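Long-range contacts in metal-independent carbonic anhydrase (Nostoc sp. PCC 7120 = FACHB-418, PDB 7C5W), which catalyses the hydration of carbon dioxide to bicarbonate without a metal cofactor and works as a homotetramer built as a dimer of dimers: residues K77-I82 with S172-E177; G137-T142 with V151-Q156. One frame throughout, in Å; residues are numbered along the deposited sequence.

Interaction 1: residues K77-I82 with S172-E177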
ATOM      1  N   LYS A  77      12.050 -13.757 -14.039  1.00 53.59           N
ATOM      2  CA  LYS A  77      12.773 -13.938 -15.324  1.00 53.58           C
ATOM      3  C   LYS A  77      14.250 -14.099 -14.989  1.00 57.41           C
ATOM      4  O   LYS A  77      14.955 -13.112 -14.774  1.00 56.47           O
ATOM      5  CB  LYS A  77      12.492 -12.792 -16.299  1.00 54.61           C
ATOM      6  CG  LYS A  77      13.047 -13.018 -17.701  1.00 57.44           C
ATOM      7  CD  LYS A  77      14.418 -12.409 -17.882  1.00 61.11           C
ATOM      8  CE  LYS A  77      15.398 -13.263 -18.652  1.00 58.06           C
ATOM      9  NZ  LYS A  77      16.789 -12.824 -18.392  1.00 56.33           N
ATOM     10  N   PRO A  78      14.738 -15.359 -14.876  1.00 58.93           N
ATOM     11  CA  PRO A  78      16.133 -15.631 -14.519  1.00 59.74           C
ATOM     12  C   PRO A  78      17.134 -15.189 -15.601  1.00 59.59           C
ATOM     13  O   PRO A  78      16.757 -15.092 -16.758  1.00 57.85           O
ATOM     14  CB  PRO A  78      16.171 -17.156 -14.333  1.00 63.03           C
ATOM     15  CG  PRO A  78      14.720 -17.560 -14.179  1.00 59.36           C
ATOM     16  CD  PRO A  78      13.962 -16.590 -15.057  1.00 52.54           C
ATOM     17  N   THR A  79      18.378 -14.908 -15.202  1.00 60.06           N
ATOM     18  CA  THR A  79      19.469 -14.443 -16.106  1.00 64.51           C
ATOM     19  C   THR A  79      19.558 -15.361 -17.333  1.00 70.53           C
ATOM     20  O   THR A  79      19.415 -14.834 -18.458  1.00 67.78           O
ATOM     21  CB  THR A  79      20.828 -14.397 -15.397  1.00 64.56           C
ATOM     22  OG1 THR A  79      20.674 -13.844 -14.089  1.00 66.33           O
ATOM     23  CG2 THR A  79      21.847 -13.591 -16.168  1.00 58.60           C
ATOM     24  N   LEU A  80      19.761 -16.672 -17.123  1.00 72.07           N
ATOM     25  CA  LEU A  80      20.184 -17.635 -18.182  1.00 70.65           C
ATOM     26  C   LEU A  80      19.048 -18.602 -18.536  1.00 73.70           C
ATOM     27  O   LEU A  80      19.367 -19.745 -18.888  1.00 80.20           O
ATOM     28  CB  LEU A  80      21.410 -18.418 -17.696  1.00 71.80           C
ATOM     29  CG  LEU A  80      22.668 -17.592 -17.432  1.00 68.80           C
ATOM     30  CD1 LEU A  80      23.876 -18.489 -17.215  1.00 64.16           C
ATOM     31  CD2 LEU A  80      22.924 -16.630 -18.574  1.00 75.00           C
ATOM     32  N   ALA A  81      17.789 -18.158 -18.469  1.00 74.46           N
ATOM     33  CA  ALA A  81      16.584 -18.951 -18.818  1.00 74.65           C
ATOM     34  C   ALA A  81      16.325 -18.860 -20.327  1.00 69.69           C
ATOM     35  O   ALA A  81      16.307 -17.729 -20.829  1.00 67.68           O
ATOM     36  CB  ALA A  81      15.403 -18.442 -18.025  1.00 67.88           C
ATOM     37  N   ILE A  82      16.113 -19.999 -21.010  1.00 78.99           N
ATOM     38  CA  ILE A  82      16.039 -20.099 -22.507  1.00 77.19           C
ATOM     39  C   ILE A  82      14.602 -19.842 -23.001  1.00 76.35           C
ATOM     40  O   ILE A  82      13.641 -20.252 -22.319  1.00 71.15           O
ATOM     41  CB  ILE A  82      16.587 -21.456 -22.999  1.00 81.65           C
ATOM     42  N   SER A 172      16.411 -10.643 -13.924  1.00 58.57           N
ATOM     43  CA  SER A 172      17.891 -10.648 -14.059  1.00 58.62           C
ATOM     44  C   SER A 172      18.254 -10.744 -15.545  1.00 60.36           C
ATOM     45  O   SER A 172      17.651 -11.576 -16.237  1.00 60.95           O
ATOM     46  CB  SER A 172      18.485 -11.782 -13.265  1.00 59.66           C
ATOM     47  OG  SER A 172      19.847 -11.536 -12.963  1.00 59.66           O
ATOM     48  N   SER A 173      19.185  -9.911 -16.011  1.00 57.82           N
ATOM     49  CA  SER A 173      19.629  -9.847 -17.425  1.00 57.60           C
ATOM     50  C   SER A 173      21.142  -9.589 -17.511  1.00 64.50           C
ATOM     51  O   SER A 173      21.688  -8.760 -16.716  1.00 58.38           O
ATOM     52  CB  SER A 173      18.850  -8.803 -18.187  1.00 58.79           C
ATOM     53  OG  SER A 173      19.034  -7.504 -17.628  1.00 60.12           O
ATOM     54  N   LEU A 174      21.799 -10.259 -18.462  1.00 60.23           N
ATOM     55  CA  LEU A 174      23.209  -9.976 -18.823  1.00 63.21           C
ATOM     56  C   LEU A 174      23.270  -8.570 -19.406  1.00 61.25           C
ATOM     57  O   LEU A 174      22.389  -8.176 -20.165  1.00 58.38           O
ATOM     58  CB  LEU A 174      23.706 -11.024 -19.823  1.00 61.48           C
ATOM     59  CG  LEU A 174      23.833 -12.445 -19.273  1.00 65.08           C
ATOM     60  CD1 LEU A 174      24.207 -13.414 -20.384  1.00 60.96           C
ATOM     61  CD2 LEU A 174      24.845 -12.505 -18.137  1.00 56.79           C
ATOM     62  N   PRO A 175      24.290  -7.762 -19.044  1.00 58.15           N
ATOM     63  CA  PRO A 175      24.438  -6.426 -19.619  1.00 61.39           C
ATOM     64  C   PRO A 175      24.461  -6.492 -21.155  1.00 67.99           C
ATOM     65  O   PRO A 175      25.181  -7.312 -21.694  1.00 71.25           O
ATOM     66  CB  PRO A 175      25.776  -5.941 -19.031  1.00 63.82           C
ATOM     67  CG  PRO A 175      25.928  -6.735 -17.736  1.00 59.97           C
ATOM     68  CD  PRO A 175      25.328  -8.086 -18.053  1.00 57.80           C
ATOM     69  N   TYR A 176      23.662  -5.659 -21.825  1.00 65.65           N
ATOM     70  CA  TYR A 176      23.618  -5.573 -23.308  1.00 72.61           C
ATOM     71  C   TYR A 176      25.022  -5.248 -23.828  1.00 75.13           C
ATOM     72  O   TYR A 176      25.637  -4.300 -23.311  1.00 73.17           O
ATOM     73  CB  TYR A 176      22.608  -4.530 -23.786  1.00 67.84           C
ATOM     74  CG  TYR A 176      22.620  -4.314 -25.278  1.00 75.30           C
ATOM     75  CD1 TYR A 176      22.441  -5.375 -26.151  1.00 75.42           C
ATOM     76  CD2 TYR A 176      22.815  -3.054 -25.821  1.00 76.81           C
ATOM     77  CE1 TYR A 176      22.453  -5.193 -27.524  1.00 76.85           C
ATOM     78  CE2 TYR A 176      22.823  -2.853 -27.192  1.00 79.22           C
ATOM     79  CZ  TYR A 176      22.642  -3.927 -28.047  1.00 78.42           C
ATOM     80  OH  TYR A 176      22.655  -3.743 -29.398  1.00 84.39           O
ATOM     81  N   GLU A 177      25.508  -6.048 -24.784  1.00 84.82           N
ATOM     82  CA  GLU A 177      26.818  -5.881 -25.476  1.00 87.93           C
ATOM     83  C   GLU A 177      26.555  -5.632 -26.972  1.00 87.40           C
ATOM     84  O   GLU A 177      25.954  -6.519 -27.632  1.00 84.24           O
ATOM     85  CB  GLU A 177      27.705  -7.105 -25.224  1.00 87.14           C
TER
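Lys-77 and Ser-172 meet at the edge of a mixed beta-sheet, where short strand 75-77 runs parallel to the end of strand 165-173 before the chain enters a type I beta turn from Pro-78 to Ala-81. The pairing closes with a straight backbone bond, Ser-172 N to Lys-77 O (3.0 Å, 172° at the hydrogen). The lysine side chain then runs forward alongside the turn: CG stands anti to the backbone N (chi1 -172°), and bends at chi2 and chi3 bring NZ round to Ser-172 O at 2.6 Å, in the carbonyl plane. Weak bonds from NZ to the carbonyl oxygens of Pro-78 and Thr-79 make the ammonium a clasp between turn and strand. With an alanine here, Ser-172 O would probably lose its ammonium donor and the turn carbonyls their shared tie to the strand. Thr-79, which binds hydrogencarbonate, sends CG2 to Leu-174 CD2 at 3.7 Å, the two side chains crossing at about a right angle, and OG1 to Ser-172. Leu-80 CD2 touches Leu-174 CD1 at 3.9 Å. Tyr-97, the other hydrogencarbonate-binding residue, packs on Pro-78 and Thr-79. Ser-172 OG also bonds Lys-153 NZ; set anti to its own backbone N (chi1 -158°), it reaches Thr-79 OG1 at 2.7 Å, a hydroxyl pair in which either oxygen could be the donor.

Interaction 2: residues G137-T142 with V151-Q156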
ATOM      1  N   GLY A 137      19.718  -2.486  -9.903  1.00 55.50           N
ATOM      2  CA  GLY A 137      21.167  -2.244  -9.952  1.00 61.15           C
ATOM      3  C   GLY A 137      21.921  -3.445 -10.482  1.00 62.27           C
ATOM      4  O   GLY A 137      21.320  -4.282 -11.186  1.00 58.27           O
ATOM      5  N   ASN A 138      23.203  -3.529 -10.136  1.00 63.64           N
ATOM      6  CA  ASN A 138      24.081  -4.662 -10.499  1.00 59.23           C
ATOM      7  C   ASN A 138      24.169  -5.623  -9.317  1.00 58.17           C
ATOM      8  O   ASN A 138      24.050  -5.181  -8.159  1.00 61.36           O
ATOM      9  CB  ASN A 138      25.456  -4.185 -10.965  1.00 56.95           C
ATOM     10  CG  ASN A 138      25.384  -3.473 -12.298  1.00 61.89           C
ATOM     11  OD1 ASN A 138      24.716  -3.938 -13.230  1.00 63.40           O
ATOM     12  ND2 ASN A 138      26.058  -2.338 -12.388  1.00 61.16           N
ATOM     13  N   VAL A 139      24.322  -6.906  -9.641  1.00 55.30           N
ATOM     14  CA  VAL A 139      24.770  -7.979  -8.719  1.00 61.66           C
ATOM     15  C   VAL A 139      25.960  -8.672  -9.387  1.00 59.15           C
ATOM     16  O   VAL A 139      25.885  -8.996 -10.579  1.00 62.46           O
ATOM     17  CB  VAL A 139      23.625  -8.954  -8.396  1.00 62.21           C
ATOM     18  CG1 VAL A 139      24.051 -10.002  -7.378  1.00 63.49           C
ATOM     19  CG2 VAL A 139      22.388  -8.209  -7.914  1.00 58.32           C
ATOM     20  N   ILE A 140      27.040  -8.851  -8.638  1.00 66.82           N
ATOM     21  CA  ILE A 140      28.308  -9.454  -9.130  1.00 66.39           C
ATOM     22  C   ILE A 140      28.522 -10.759  -8.365  1.00 69.51           C
ATOM     23  O   ILE A 140      28.666 -10.717  -7.133  1.00 63.78           O
ATOM     24  CB  ILE A 140      29.466  -8.454  -8.979  1.00 68.95           C
ATOM     25  CG1 ILE A 140      29.200  -7.190  -9.805  1.00 72.20           C
ATOM     26  CG2 ILE A 140      30.786  -9.113  -9.347  1.00 73.53           C
ATOM     27  CD1 ILE A 140      30.001  -5.981  -9.377  1.00 75.39           C
ATOM     28  N   ILE A 141      28.460 -11.875  -9.090  1.00 68.35           N
ATOM     29  CA  ILE A 141      28.554 -13.253  -8.538  1.00 68.96           C
ATOM     30  C   ILE A 141      29.879 -13.845  -9.026  1.00 74.84           C
ATOM     31  O   ILE A 141      30.070 -13.955 -10.268  1.00 72.37           O
ATOM     32  CB  ILE A 141      27.322 -14.073  -8.968  1.00 73.38           C
ATOM     33  CG1 ILE A 141      26.042 -13.245  -8.828  1.00 68.86           C
ATOM     34  CG2 ILE A 141      27.232 -15.376  -8.187  1.00 68.64           C
ATOM     35  CD1 ILE A 141      24.816 -13.875  -9.451  1.00 74.26           C
ATOM     36  N   THR A 142      30.774 -14.165  -8.088  1.00 74.30           N
ATOM     37  CA  THR A 142      32.164 -14.609  -8.362  1.00 78.73           C
ATOM     38  C   THR A 142      32.333 -16.063  -7.910  1.00 79.95           C
ATOM     39  O   THR A 142      31.913 -16.384  -6.779  1.00 75.79           O
ATOM     40  CB  THR A 142      33.148 -13.648  -7.694  1.00 73.98           C
ATOM     41  OG1 THR A 142      32.620 -12.341  -7.912  1.00 79.70           O
ATOM     42  CG2 THR A 142      34.552 -13.755  -8.250  1.00 73.83           C
ATOM     43  N   VAL A 151      25.346  -9.083 -13.502  1.00 61.54           N
ATOM     44  CA  VAL A 151      23.946  -9.031 -14.016  1.00 61.23           C
ATOM     45  C   VAL A 151      23.332  -7.672 -13.666  1.00 61.49           C
ATOM     46  O   VAL A 151      23.741  -7.065 -12.651  1.00 59.07           O
ATOM     47  CB  VAL A 151      23.107 -10.187 -13.436  1.00 62.10           C
ATOM     48  CG1 VAL A 151      23.606 -11.541 -13.922  1.00 62.95           C
ATOM     49  CG2 VAL A 151      23.061 -10.152 -11.918  1.00 53.66           C
ATOM     50  N   ASP A 152      22.387  -7.223 -14.486  1.00 57.85           N
ATOM     51  CA  ASP A 152      21.433  -6.133 -14.164  1.00 56.42           C
ATOM     52  C   ASP A 152      20.208  -6.773 -13.506  1.00 62.39           C
ATOM     53  O   ASP A 152      19.541  -7.562 -14.207  1.00 62.68           O
ATOM     54  CB  ASP A 152      21.027  -5.387 -15.431  1.00 54.83           C
ATOM     55  CG  ASP A 152      22.201  -4.904 -16.269  1.00 60.76           C
ATOM     56  OD1 ASP A 152      23.240  -4.530 -15.672  1.00 64.23           O
ATOM     57  OD2 ASP A 152      22.049  -4.867 -17.512  1.00 60.13           O
ATOM     58  N   LYS A 153      19.926  -6.464 -12.228  1.00 56.79           N
ATOM     59  CA  LYS A 153      18.891  -7.176 -11.433  1.00 56.58           C
ATOM     60  C   LYS A 153      17.857  -6.220 -10.829  1.00 57.57           C
ATOM     61  O   LYS A 153      18.254  -5.267 -10.112  1.00 57.79           O
ATOM     62  CB  LYS A 153      19.508  -7.978 -10.289  1.00 60.58           C
ATOM     63  CG  LYS A 153      18.587  -9.067  -9.744  1.00 55.06           C
ATOM     64  CD  LYS A 153      19.232  -9.952  -8.731  1.00 57.68           C
ATOM     65  CE  LYS A 153      20.368 -10.782  -9.289  1.00 58.03           C
ATOM     66  NZ  LYS A 153      19.870 -11.911 -10.110  1.00 59.48           N
ATOM     67  N   THR A 154      16.574  -6.542 -11.044  1.00 52.95           N
ATOM     68  CA  THR A 154      15.410  -5.943 -10.345  1.00 59.75           C
ATOM     69  C   THR A 154      14.786  -6.979  -9.405  1.00 52.25           C
ATOM     70  O   THR A 154      14.463  -8.061  -9.892  1.00 52.97           O
ATOM     71  CB  THR A 154      14.368  -5.441 -11.345  1.00 54.41           C
ATOM     72  OG1 THR A 154      15.040  -4.473 -12.142  1.00 54.65           O
ATOM     73  CG2 THR A 154      13.148  -4.843 -10.681  1.00 49.78           C
ATOM     74  N   TRP A 155      14.651  -6.653  -8.115  1.00 50.62           N
ATOM     75  CA  TRP A 155      13.879  -7.428  -7.101  1.00 51.14           C
ATOM     76  C   TRP A 155      12.661  -6.616  -6.642  1.00 55.13           C
ATOM     77  O   TRP A 155      12.770  -5.375  -6.558  1.00 53.38           O
ATOM     78  CB  TRP A 155      14.730  -7.741  -5.874  1.00 54.63           C
ATOM     79  CG  TRP A 155      15.574  -8.969  -5.962  1.00 56.43           C
ATOM     80  CD1 TRP A 155      15.173 -10.231  -6.278  1.00 55.14           C
ATOM     81  CD2 TRP A 155      16.970  -9.055  -5.641  1.00 58.47           C
ATOM     82  NE1 TRP A 155      16.232 -11.092  -6.197  1.00 60.08           N
ATOM     83  CE2 TRP A 155      17.346 -10.402  -5.811  1.00 59.00           C
ATOM     84  CE3 TRP A 155      17.933  -8.128  -5.225  1.00 59.60           C
ATOM     85  CZ2 TRP A 155      18.651 -10.840  -5.597  1.00 59.37           C
ATOM     86  CZ3 TRP A 155      19.220  -8.565  -5.007  1.00 59.86           C
ATOM     87  CH2 TRP A 155      19.572  -9.903  -5.191  1.00 61.11           C
ATOM     88  N   GLN A 156      11.564  -7.287  -6.301  1.00 47.99           N
ATOM     89  CA  GLN A 156      10.471  -6.670  -5.504  1.00 50.98           C
ATOM     90  C   GLN A 156      10.207  -7.558  -4.289  1.00 52.31           C
ATOM     91  O   GLN A 156       9.979  -8.746  -4.480  1.00 52.47           O
ATOM     92  CB  GLN A 156       9.204  -6.476  -6.334  1.00 49.96           C
ATOM     93  CG  GLN A 156       8.145  -5.638  -5.628  1.00 51.35           C
ATOM     94  CD  GLN A 156       6.886  -5.482  -6.449  1.00 53.45           C
ATOM     95  OE1 GLN A 156       5.934  -4.819  -6.048  1.00 60.29           O
ATOM     96  NE2 GLN A 156       6.857  -6.102  -7.610  1.00 44.24           N
TER
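Val-139 lays its CG2 methyl against the aliphatic part of Lys-153, 3.5 Å from CE and nearly as close to CD, the two side chains crossing obliquely. CG2 lies anti to the carbonyl carbon of Val-139, and the same methyl approaches Trp-155 CH2 at 4.3 Å. Extended through chi1 and chi2, Lys-153 carries CD 3.3 Å above one face of the Trp-155 indole, offset toward the rim; bends at chi3 and chi4 then turn CE and NZ. Its ammonium end is satisfied by Ser-172 OG, on the next strand. On the same face of the sheet, Val-151 CG2 nestles against Val-139 CB at 3.8 Å. Val-119 and Ile-121 of strand 116-128 also pack on Val-139. Asn-138 and Asp-152 occupy the other face, side by side and pointing the same way, their amide and carboxylate planes 39° apart. Phe-87 and Lys-77 of the second subunit pack on this pair, on Asn-138 and Asp-152 respectively. Two antiparallel hydrogen-bonded pairs bracket it: Gly-137 with Lys-153, and Val-139 with Val-151. Lys-153 N reaches Gly-137 O at 2.8 Å, whereas the return bond from Gly-137 N to Lys-153 O is more bent, 143° at the hydrogen. The pairing continues past Val-139, where Ile-141 bonds the backbone of Thr-149. The chain turns a corner at Gly-137. Hydrogen-bonded and non-hydrogen-bonded antiparallel pairs alternate, as in a beta hairpin, here of strands 132-143 and 148-159.

Overall arrangement
Interactions 1 and 2 lie side by side in one sheet, their centres about 10 Å apart, joined because strands 148-159 and 165-173 are neighbours. The backbone tie is a probable hydrogen bond from Asp-152 N to Ser-173 O at 2.8 Å. A second, between Lys-153 NZ and Ser-172 OG at 2.9 Å, carries the hairpin lysine to the serine that meets Thr-79. Thr-79 CG2 also packs on Val-151 CG1 at 3.5 Å, so the hairpin forms part of the surroundings of this hydrogencarbonate-binding residue. The side chain of Lys-153 comes to about 7 Å from that of Tyr-97, the other hydrogencarbonate-binding residue. Both interactions touch the second subunit.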